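Local atomic coordinates of type III Pentaketide Synthase (Neurospora crassa, PDB entry 3EUO), a protein that probably acts as an acyltransferase of the chalcone/stilbene synthase family, a type III polyketide synthase that makes pentaketides. Residues A149-A154 against W229-I234; Q267-D272 against V371-L376; F291-H296 against M310-E315. One frame throughout, in Å; residues are numbered along the deposited sequence.

Contact 1 (A149-A154 against W229-I234); sequences ALRTAA and WENRVI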
loop_
_atom_site.group_PDB
_atom_site.type_symbol
_atom_site.label_atom_id
_atom_site.label_comp_id
_atom_site.label_asym_id
_atom_site.label_seq_id
_atom_site.Cartn_x
_atom_site.Cartn_y
_atom_site.Cartn_z
ATOM N N ALA A 149 -1.425 3.135 -9.605
ATOM C CA ALA A 149 0.026 3.038 -9.513
ATOM C C ALA A 149 0.697 3.960 -10.528
ATOM O O ALA A 149 1.673 4.630 -10.203
ATOM C CB ALA A 149 0.481 1.586 -9.705
ATOM N N LEU A 150 0.155 4.004 -11.747
ATOM C CA LEU A 150 0.693 4.884 -12.779
ATOM C C LEU A 150 0.650 6.366 -12.370
ATOM O O LEU A 150 1.626 7.088 -12.561
ATOM C CB LEU A 150 -0.033 4.683 -14.121
ATOM C CG LEU A 150 0.566 5.425 -15.320
ATOM C CD1 LEU A 150 1.966 4.908 -15.679
ATOM C CD2 LEU A 150 -0.372 5.346 -16.516
ATOM N N ARG A 151 -0.483 6.796 -11.816
ATOM C CA ARG A 151 -0.669 8.188 -11.403
ATOM C C ARG A 151 0.245 8.530 -10.225
ATOM O O ARG A 151 0.834 9.622 -10.165
ATOM C CB ARG A 151 -2.143 8.427 -11.046
ATOM C CG ARG A 151 -2.456 9.814 -10.471
ATOM C CD ARG A 151 -3.961 10.010 -10.215
ATOM N NE ARG A 151 -4.550 8.890 -9.486
ATOM C CZ ARG A 151 -4.363 8.657 -8.189
ATOM N NH1 ARG A 151 -3.606 9.478 -7.468
ATOM N NH2 ARG A 151 -4.928 7.597 -7.615
ATOM N N THR A 152 0.359 7.593 -9.288
ATOM C CA THR A 152 1.260 7.753 -8.154
ATOM C C THR A 152 2.700 7.878 -8.658
ATOM O O THR A 152 3.410 8.790 -8.257
ATOM C CB THR A 152 1.132 6.595 -7.159
ATOM O OG1 THR A 152 -0.221 6.542 -6.682
ATOM C CG2 THR A 152 2.078 6.794 -5.967
ATOM N N ALA A 153 3.101 6.978 -9.556
ATOM C CA ALA A 153 4.408 7.064 -10.214
ATOM C C ALA A 153 4.642 8.412 -10.909
ATOM O O ALA A 153 5.751 8.940 -10.865
ATOM C CB ALA A 153 4.592 5.929 -11.201
ATOM N N ALA A 154 3.606 8.957 -11.552
ATOM C CA ALA A 154 3.717 10.256 -12.221
ATOM C C ALA A 154 4.052 11.356 -11.219
ATOM O O ALA A 154 4.949 12.166 -11.454
ATOM C CB ALA A 154 2.430 10.593 -12.979
ATOM N N TRP A 229 -4.189 13.141 -15.954
ATOM C CA TRP A 229 -4.908 12.101 -15.242
ATOM C C TRP A 229 -6.010 12.707 -14.408
ATOM O O TRP A 229 -5.935 13.882 -14.019
ATOM C CB TRP A 229 -3.954 11.282 -14.358
ATOM C CG TRP A 229 -3.053 12.123 -13.504
ATOM C CD1 TRP A 229 -3.327 12.616 -12.268
ATOM C CD2 TRP A 229 -1.728 12.564 -13.831
ATOM N NE1 TRP A 229 -2.253 13.336 -11.792
ATOM C CE2 TRP A 229 -1.259 13.322 -12.735
ATOM C CE3 TRP A 229 -0.894 12.394 -14.947
ATOM C CZ2 TRP A 229 0.011 13.921 -12.721
ATOM C CZ3 TRP A 229 0.372 12.988 -14.933
ATOM C CH2 TRP A 229 0.806 13.743 -13.826
ATOM N N GLU A 230 -7.042 11.904 -14.165
ATOM C CA GLU A 230 -8.135 12.247 -13.266
ATOM C C GLU A 230 -8.413 11.074 -12.344
ATOM O O GLU A 230 -8.339 9.916 -12.759
ATOM C CB GLU A 230 -9.418 12.573 -14.047
ATOM C CG GLU A 230 -9.374 13.858 -14.846
ATOM C CD GLU A 230 -9.247 15.114 -14.003
ATOM O OE1 GLU A 230 -9.907 15.203 -12.946
ATOM O OE2 GLU A 230 -8.482 16.016 -14.407
ATOM N N ASN A 231 -8.736 11.384 -11.094
ATOM C CA ASN A 231 -9.171 10.379 -10.147
ATOM C C ASN A 231 -10.353 10.921 -9.349
ATOM O O ASN A 231 -10.348 12.077 -8.944
ATOM C CB ASN A 231 -8.015 9.943 -9.232
ATOM C CG ASN A 231 -7.514 11.062 -8.345
ATOM O OD1 ASN A 231 -6.888 12.009 -8.814
ATOM N ND2 ASN A 231 -7.790 10.960 -7.051
ATOM N N ARG A 232 -11.373 10.089 -9.158
ATOM C CA ARG A 232 -12.578 10.486 -8.421
ATOM C C ARG A 232 -13.061 9.305 -7.607
ATOM O O ARG A 232 -12.853 8.162 -8.002
ATOM C CB ARG A 232 -13.710 10.866 -9.385
ATOM C CG ARG A 232 -13.537 12.163 -10.153
ATOM C CD ARG A 232 -14.462 13.267 -9.618
ATOM N NE ARG A 232 -14.196 14.561 -10.261
ATOM C CZ ARG A 232 -14.508 15.755 -9.744
ATOM N NH1 ARG A 232 -15.092 15.853 -8.554
ATOM N NH2 ARG A 232 -14.213 16.863 -10.413
ATOM N N VAL A 233 -13.737 9.589 -6.497
ATOM C CA VAL A 233 -14.473 8.571 -5.756
ATOM C C VAL A 233 -15.972 8.828 -5.944
ATOM O O VAL A 233 -16.439 9.951 -5.746
ATOM C CB VAL A 233 -14.112 8.580 -4.255
ATOM C CG1 VAL A 233 -14.987 7.623 -3.483
ATOM C CG2 VAL A 233 -12.646 8.222 -4.072
ATOM N N ILE A 234 -16.704 7.800 -6.366
ATOM C CA ILE A 234 -18.160 7.897 -6.520
ATOM C C ILE A 234 -18.780 7.845 -5.121
ATOM O O ILE A 234 -18.516 6.909 -4.367
ATOM C CB ILE A 234 -18.735 6.757 -7.423
ATOM C CG1 ILE A 234 -18.099 6.803 -8.826
ATOM C CG2 ILE A 234 -20.266 6.845 -7.494
ATOM C CD1 ILE A 234 -18.524 5.672 -9.788
#
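Arg151 NH2 forms a salt bridge with Glu372 OE2 while its guanidinium lies against the side chain of Asn231. NH1 of the same group pairs with Glu134 of the second subunit, so carboxylates from two chains hold it and its buried charge is likely to be well balanced. No hydrogen bond joins 149-154 to 229-234; what passes between them is stacking and apolar contact. The Asn231 amide is stacked on one face of the guanidinium, the two planes 21° apart, and the closest approach is Arg151 NE to Asn231 CB at 3.6 Å.

Nearer the helix, the aliphatic part of Arg151 rides over the indole of Trp229. Arg151 CG stands 3.8 Å from the centroid of the Trp229 five-membered ring, a CH-pi contact, and Arg151 CD touches Trp229 CD1 at 3.4 Å. The Arg151 chain runs straight out to CD (chi1 175°, chi2 177°) and bends at chi3, which carries NE off the indole and onto Asn231. One turn along, Ala154 CB sits over the Trp229 six-membered ring, 4.0 Å from its centroid, so both rings carry a helix residue on a face.

Helix 145-162 crosses strand 224-233 with segment axes 9.8 Å apart, and Ala149 and Ala153 also pack on strand 168-175. Two residues ahead of this helix is Cys143, found here as 3-sulfinoalanine, consistent with the reactive cysteine of chalcone synthase relatives. A buried helix meeting strands of both halves is typical of the core helix layer of the alpha-beta-alpha-beta-alpha thiolase sandwich.

Contact 2 (Q267-D272 against V371-L376); sequences QPTYAD and VEMCML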
loop_
_atom_site.group_PDB
_atom_site.type_symbol
_atom_site.label_atom_id
_atom_site.label_comp_id
_atom_site.label_asym_id
_atom_site.label_seq_id
_atom_site.Cartn_x
_atom_site.Cartn_y
_atom_site.Cartn_z
ATOM N N GLN A 267 -18.715 10.014 -18.550
ATOM C CA GLN A 267 -18.854 11.330 -19.184
ATOM C C GLN A 267 -18.264 12.473 -18.340
ATOM O O GLN A 267 -17.458 13.253 -18.854
ATOM C CB GLN A 267 -20.319 11.611 -19.574
ATOM C CG GLN A 267 -20.959 10.535 -20.476
ATOM C CD GLN A 267 -21.894 9.567 -19.742
ATOM O OE1 GLN A 267 -23.036 9.344 -20.183
ATOM N NE2 GLN A 267 -21.417 8.974 -18.635
ATOM N N PRO A 268 -18.652 12.574 -17.048
ATOM C CA PRO A 268 -18.136 13.654 -16.198
ATOM C C PRO A 268 -16.623 13.589 -15.965
ATOM O O PRO A 268 -15.960 14.630 -15.939
ATOM C CB PRO A 268 -18.874 13.440 -14.871
ATOM C CG PRO A 268 -20.055 12.617 -15.215
ATOM C CD PRO A 268 -19.603 11.725 -16.308
ATOM N N THR A 269 -16.088 12.381 -15.807
ATOM C CA THR A 269 -14.649 12.202 -15.585
ATOM C C THR A 269 -13.865 12.531 -16.858
ATOM O O THR A 269 -12.867 13.251 -16.809
ATOM C CB THR A 269 -14.325 10.789 -15.070
ATOM O OG1 THR A 269 -15.202 10.478 -13.980
ATOM C CG2 THR A 269 -12.879 10.710 -14.580
ATOM N N TYR A 270 -14.358 12.037 -17.991
ATOM C CA TYR A 270 -13.770 12.326 -19.299
ATOM C C TYR A 270 -13.737 13.831 -19.581
ATOM O O TYR A 270 -12.718 14.353 -20.031
ATOM C CB TYR A 270 -14.539 11.587 -20.402
ATOM C CG TYR A 270 -14.245 12.076 -21.796
ATOM C CD1 TYR A 270 -13.181 11.551 -22.534
ATOM C CD2 TYR A 270 -15.026 13.074 -22.379
ATOM C CE1 TYR A 270 -12.901 12.010 -23.809
ATOM C CE2 TYR A 270 -14.755 13.535 -23.656
ATOM C CZ TYR A 270 -13.698 13.001 -24.363
ATOM O OH TYR A 270 -13.435 13.467 -25.628
ATOM N N ALA A 271 -14.852 14.515 -19.308
ATOM C CA ALA A 271 -14.970 15.962 -19.551
ATOM C C ALA A 271 -13.927 16.753 -18.767
ATOM O O ALA A 271 -13.324 17.694 -19.287
ATOM C CB ALA A 271 -16.379 16.458 -19.214
ATOM N N ASP A 272 -13.715 16.358 -17.520
ATOM C CA ASP A 272 -12.715 16.996 -16.662
ATOM C C ASP A 272 -11.287 16.718 -17.124
ATOM O O ASP A 272 -10.448 17.624 -17.138
ATOM C CB ASP A 272 -12.917 16.562 -15.213
ATOM C CG ASP A 272 -14.087 17.275 -14.554
ATOM O OD1 ASP A 272 -14.521 18.329 -15.076
ATOM O OD2 ASP A 272 -14.567 16.783 -13.518
ATOM N N VAL A 371 -12.600 5.796 -9.471
ATOM C CA VAL A 371 -12.479 5.919 -10.918
ATOM C C VAL A 371 -11.119 6.527 -11.248
ATOM O O VAL A 371 -10.723 7.530 -10.647
ATOM C CB VAL A 371 -13.581 6.834 -11.500
ATOM C CG1 VAL A 371 -13.463 6.905 -13.023
ATOM C CG2 VAL A 371 -14.972 6.359 -11.081
ATOM N N GLU A 372 -10.417 5.922 -12.204
ATOM C CA GLU A 372 -9.127 6.409 -12.665
ATOM C C GLU A 372 -9.183 6.607 -14.175
ATOM O O GLU A 372 -9.649 5.728 -14.895
ATOM C CB GLU A 372 -8.015 5.400 -12.345
ATOM C CG GLU A 372 -7.795 5.120 -10.857
ATOM C CD GLU A 372 -7.025 6.218 -10.112
ATOM O OE1 GLU A 372 -6.384 7.084 -10.746
ATOM O OE2 GLU A 372 -7.048 6.200 -8.870
ATOM N N MET A 373 -8.733 7.767 -14.641
ATOM C CA MET A 373 -8.536 7.993 -16.075
ATOM C C MET A 373 -7.172 8.612 -16.313
ATOM O O MET A 373 -6.663 9.351 -15.472
ATOM C CB MET A 373 -9.610 8.914 -16.672
ATOM C CG MET A 373 -10.901 8.246 -17.064
ATOM S SD MET A 373 -11.949 9.244 -18.188
ATOM C CE MET A 373 -13.477 8.355 -17.966
ATOM N N CYS A 374 -6.589 8.315 -17.470
ATOM C CA CYS A 374 -5.366 8.978 -17.896
ATOM C C CYS A 374 -5.433 9.295 -19.384
ATOM O O CYS A 374 -6.165 8.642 -20.142
ATOM C CB CYS A 374 -4.138 8.120 -17.574
ATOM S SG CYS A 374 -4.025 6.571 -18.485
ATOM N N MET A 375 -4.687 10.317 -19.789
ATOM C CA MET A 375 -4.530 10.626 -21.201
ATOM C C MET A 375 -3.096 10.337 -21.621
ATOM O O MET A 375 -2.155 10.894 -21.050
ATOM C CB MET A 375 -4.871 12.092 -21.485
ATOM C CG MET A 375 -4.791 12.465 -22.974
ATOM S SD MET A 375 -6.059 11.723 -24.031
ATOM C CE MET A 375 -7.424 12.817 -23.645
ATOM N N LEU A 376 -2.947 9.472 -22.621
ATOM C CA LEU A 376 -1.647 9.135 -23.181
ATOM C C LEU A 376 -1.547 9.640 -24.608
ATOM O O LEU A 376 -2.543 9.665 -25.339
ATOM C CB LEU A 376 -1.417 7.622 -23.169
ATOM C CG LEU A 376 -1.558 6.907 -21.823
ATOM C CD1 LEU A 376 -1.606 5.399 -22.016
ATOM C CD2 LEU A 376 -0.421 7.294 -20.892
#
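A helix laid over one face of a beta-sheet is the element here, part of the C-terminal half of the thiolase fold: helix 258-277 runs across strand 370-378, with the axes of the two segments 9.2 Å apart and 37° from parallel. Thr269 and Met373 sit at the centre.

Both side chains start out toward the opposite segment, and their ends pass each other obliquely. Thr269 CB meets the methyl CE of Met373 at 3.9 Å, while the methyl Thr269 CG2 lies 4.0 Å from Met373 SD. The methionine is extended beyond CG (chi2 and chi3 both -163°), which carries SD and CE up to the helix backbone, where Met373 SD comes to 3.7 Å from Tyr270 N. This approach is packing. Tyr270 CB lies 4.1 Å from Met373 SD, before the tyrosine ring heads off to Pro288 and Phe291.

At the earlier end of the strand segment, Val371 CG1 reaches Thr269 OG1 at 4.1 Å. The Thr269 hydroxyl hydrogen-bonds within the helix to the carbonyl oxygen of Ser265, and its approach to the valine is plain van der Waals contact. The helix is kinked at Pro268, whose nitrogen makes no bond to the preceding turn. With an alanine in place of Met373, a gap would probably open beneath the helix, leaving Thr269 CG2 and the backbone at Tyr270 without the sulfur and methyl they pack on.

Glu372 points away from the helix, so successive strand residues serve different layers. With no hydrogen bond or charge pair across this contact, helix and strand are held by van der Waals and hydrophobic packing, and their fit depends on shape.

Contact 3 (F291-H296 against M310-E315); sequences FDWAMH and MGLTPE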
loop_
_atom_site.group_PDB
_atom_site.type_symbol
_atom_site.label_atom_id
_atom_site.label_comp_id
_atom_site.label_asym_id
_atom_site.label_seq_id
_atom_site.Cartn_x
_atom_site.Cartn_y
_atom_site.Cartn_z
ATOM N N PHE A 291 -10.651 9.317 -29.917
ATOM C CA PHE A 291 -9.556 8.657 -29.198
ATOM C C PHE A 291 -9.632 7.146 -29.299
ATOM O O PHE A 291 -10.697 6.581 -29.580
ATOM C CB PHE A 291 -9.588 9.037 -27.710
ATOM C CG PHE A 291 -9.489 10.511 -27.456
ATOM C CD1 PHE A 291 -8.248 11.112 -27.260
ATOM C CD2 PHE A 291 -10.634 11.301 -27.417
ATOM C CE1 PHE A 291 -8.149 12.483 -27.028
ATOM C CE2 PHE A 291 -10.545 12.676 -27.177
ATOM C CZ PHE A 291 -9.295 13.264 -26.987
ATOM N N ASP A 292 -8.492 6.499 -29.066
ATOM C CA ASP A 292 -8.475 5.084 -28.723
ATOM C C ASP A 292 -8.707 4.987 -27.226
ATOM O O ASP A 292 -8.289 5.860 -26.478
ATOM C CB ASP A 292 -7.148 4.445 -29.109
ATOM C CG ASP A 292 -7.138 3.951 -30.551
ATOM O OD1 ASP A 292 -8.228 3.630 -31.086
ATOM O OD2 ASP A 292 -6.040 3.887 -31.147
ATOM N N TRP A 293 -9.382 3.926 -26.804
ATOM C CA TRP A 293 -9.802 3.782 -25.424
ATOM C C TRP A 293 -9.248 2.497 -24.813
ATOM O O TRP A 293 -9.628 1.386 -25.202
ATOM C CB TRP A 293 -11.327 3.811 -25.339
ATOM C CG TRP A 293 -11.919 5.187 -25.383
ATOM C CD1 TRP A 293 -12.062 5.990 -26.479
ATOM C CD2 TRP A 293 -12.476 5.906 -24.281
ATOM N NE1 TRP A 293 -12.663 7.176 -26.122
ATOM C CE2 TRP A 293 -12.922 7.153 -24.776
ATOM C CE3 TRP A 293 -12.629 5.623 -22.918
ATOM C CZ2 TRP A 293 -13.521 8.114 -23.956
ATOM C CZ3 TRP A 293 -13.220 6.578 -22.102
ATOM C CH2 TRP A 293 -13.665 7.806 -22.626
ATOM N N ALA A 294 -8.320 2.661 -23.876
ATOM C CA ALA A 294 -7.771 1.539 -23.137
ATOM C C ALA A 294 -8.603 1.400 -21.860
ATOM O O ALA A 294 -8.266 1.977 -20.821
ATOM C CB ALA A 294 -6.300 1.795 -22.804
ATOM N N MET A 295 -9.708 0.661 -21.952
ATOM C CA MET A 295 -10.588 0.451 -20.805
ATOM C C MET A 295 -10.198 -0.810 -20.050
ATOM O O MET A 295 -9.877 -1.824 -20.668
ATOM C CB MET A 295 -12.041 0.314 -21.272
ATOM C CG MET A 295 -13.059 0.126 -20.146
ATOM S SD MET A 295 -13.419 1.651 -19.243
ATOM C CE MET A 295 -13.608 2.760 -20.643
ATOM N N HIS A 296 -10.233 -0.755 -18.720
ATOM C CA HIS A 296 -10.118 -1.976 -17.938
ATOM C C HIS A 296 -11.433 -2.737 -18.080
ATOM O O HIS A 296 -12.495 -2.211 -17.727
ATOM C CB HIS A 296 -9.841 -1.703 -16.458
ATOM C CG HIS A 296 -9.842 -2.947 -15.626
ATOM N ND1 HIS A 296 -10.801 -3.212 -14.671
ATOM C CD2 HIS A 296 -9.027 -4.027 -15.650
ATOM C CE1 HIS A 296 -10.561 -4.392 -14.126
ATOM N NE2 HIS A 296 -9.486 -4.904 -14.699
ATOM N N MET A 310 -20.359 6.849 -24.159
ATOM C CA MET A 310 -19.445 7.759 -24.856
ATOM C C MET A 310 -19.604 7.727 -26.383
ATOM O O MET A 310 -18.860 8.398 -27.098
ATOM C CB MET A 310 -17.980 7.475 -24.474
ATOM C CG MET A 310 -17.622 7.562 -22.971
ATOM S SD MET A 310 -18.188 9.038 -22.077
ATOM C CE MET A 310 -17.278 10.360 -22.860
ATOM N N GLY A 311 -20.564 6.949 -26.877
ATOM C CA GLY A 311 -20.784 6.814 -28.322
ATOM C C GLY A 311 -19.609 6.209 -29.073
ATOM O O GLY A 311 -19.126 6.792 -30.055
ATOM N N LEU A 312 -19.163 5.032 -28.626
ATOM C CA LEU A 312 -17.987 4.358 -29.184
ATOM C C LEU A 312 -18.352 3.030 -29.859
ATOM O O LEU A 312 -19.416 2.473 -29.600
ATOM C CB LEU A 312 -16.943 4.111 -28.077
ATOM C CG LEU A 312 -16.504 5.318 -27.242
ATOM C CD1 LEU A 312 -15.644 4.897 -26.047
ATOM C CD2 LEU A 312 -15.760 6.331 -28.108
ATOM N N THR A 313 -17.478 2.554 -30.744
ATOM C CA THR A 313 -17.582 1.207 -31.301
ATOM C C THR A 313 -16.710 0.269 -30.468
ATOM O O THR A 313 -15.832 0.735 -29.739
ATOM C CB THR A 313 -17.110 1.136 -32.776
ATOM O OG1 THR A 313 -15.695 1.356 -32.850
ATOM C CG2 THR A 313 -17.848 2.159 -33.651
ATOM N N PRO A 314 -16.936 -1.059 -30.575
ATOM C CA PRO A 314 -16.059 -1.997 -29.866
ATOM C C PRO A 314 -14.604 -1.864 -30.300
ATOM O O PRO A 314 -13.698 -2.123 -29.507
ATOM C CB PRO A 314 -16.590 -3.370 -30.295
ATOM C CG PRO A 314 -17.973 -3.134 -30.741
ATOM C CD PRO A 314 -17.990 -1.762 -31.330
ATOM N N GLU A 315 -14.392 -1.458 -31.550
ATOM C CA GLU A 315 -13.057 -1.300 -32.098
ATOM C C GLU A 315 -12.281 -0.167 -31.429
ATOM O O GLU A 315 -11.050 -0.189 -31.411
ATOM C CB GLU A 315 -13.119 -1.094 -33.614
ATOM C CG GLU A 315 -13.414 -2.383 -34.388
ATOM C CD GLU A 315 -14.885 -2.779 -34.372
ATOM O OE1 GLU A 315 -15.744 -1.916 -34.084
ATOM O OE2 GLU A 315 -15.184 -3.963 -34.648
#
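Leu312 sets its methyl CD1 squarely over the five-membered ring of Trp293, 3.6 Å from the centroid and only 1° off the ring normal. All five atoms of that ring lie close to 3.8 Å from Leu312 CD1, a nearly centred CH-pi contact. Leu312 CD2 lies 3.8 Å from Trp293 NE1. Met310 meets the far corner of the indole, Met310 CG being 4.0 Å from Trp293 CH2; it comes in obliquely, and the chain, bent at chi2 and chi3, then turns its end to Gln267 and Tyr270.

Trp293 belongs to strand 292-295, an edge strand, within this chain, of the C-terminal half of the thiolase fold, running parallel to strand 359-366. The chain leaves this strand for helix 300-310 and doubles back through 310-315, bringing Met310 and Leu312 to the indole. Gly311 makes the exit from the helix with positive phi (63°), and in Leu312 the turn of CG anti to the carbonyl carbon (chi1 -53°) sends the branch, with CD1, over the indole.

Around this first shell, Trp293 NE1 donates a hydrogen bond to the carbonyl oxygen of Pro288, which fixes the rotation of the indole. Its backbone bonds to His316, just past the loop segment. Further out, a salt bridge from Asp292 OD1 to Arg318 NH1 ties the strand to the start of helix 318-327.

The three contacts reach the same large sheet. Contacts 1 and 2 have centres about 10 Å apart and lie on neighbouring strands, joined by backbone pairing such as Arg232 O to Val371 N at 2.8 Å. Glu372, on the strand of contact 2, pairs directly with Arg151 of contact 1. Contact 3 lies about 13 Å from contact 2, centre to centre, and touches it: Tyr270 OH comes within 3.4 Å of Phe291 CE2. Contacts 1 and 3 do not touch, their nearest atoms being about 9 Å apart. Contact 1 lies on the helix after Cys143, probably the reactive cysteine as in relatives, while contacts 2 and 3 belong to the C-terminal half.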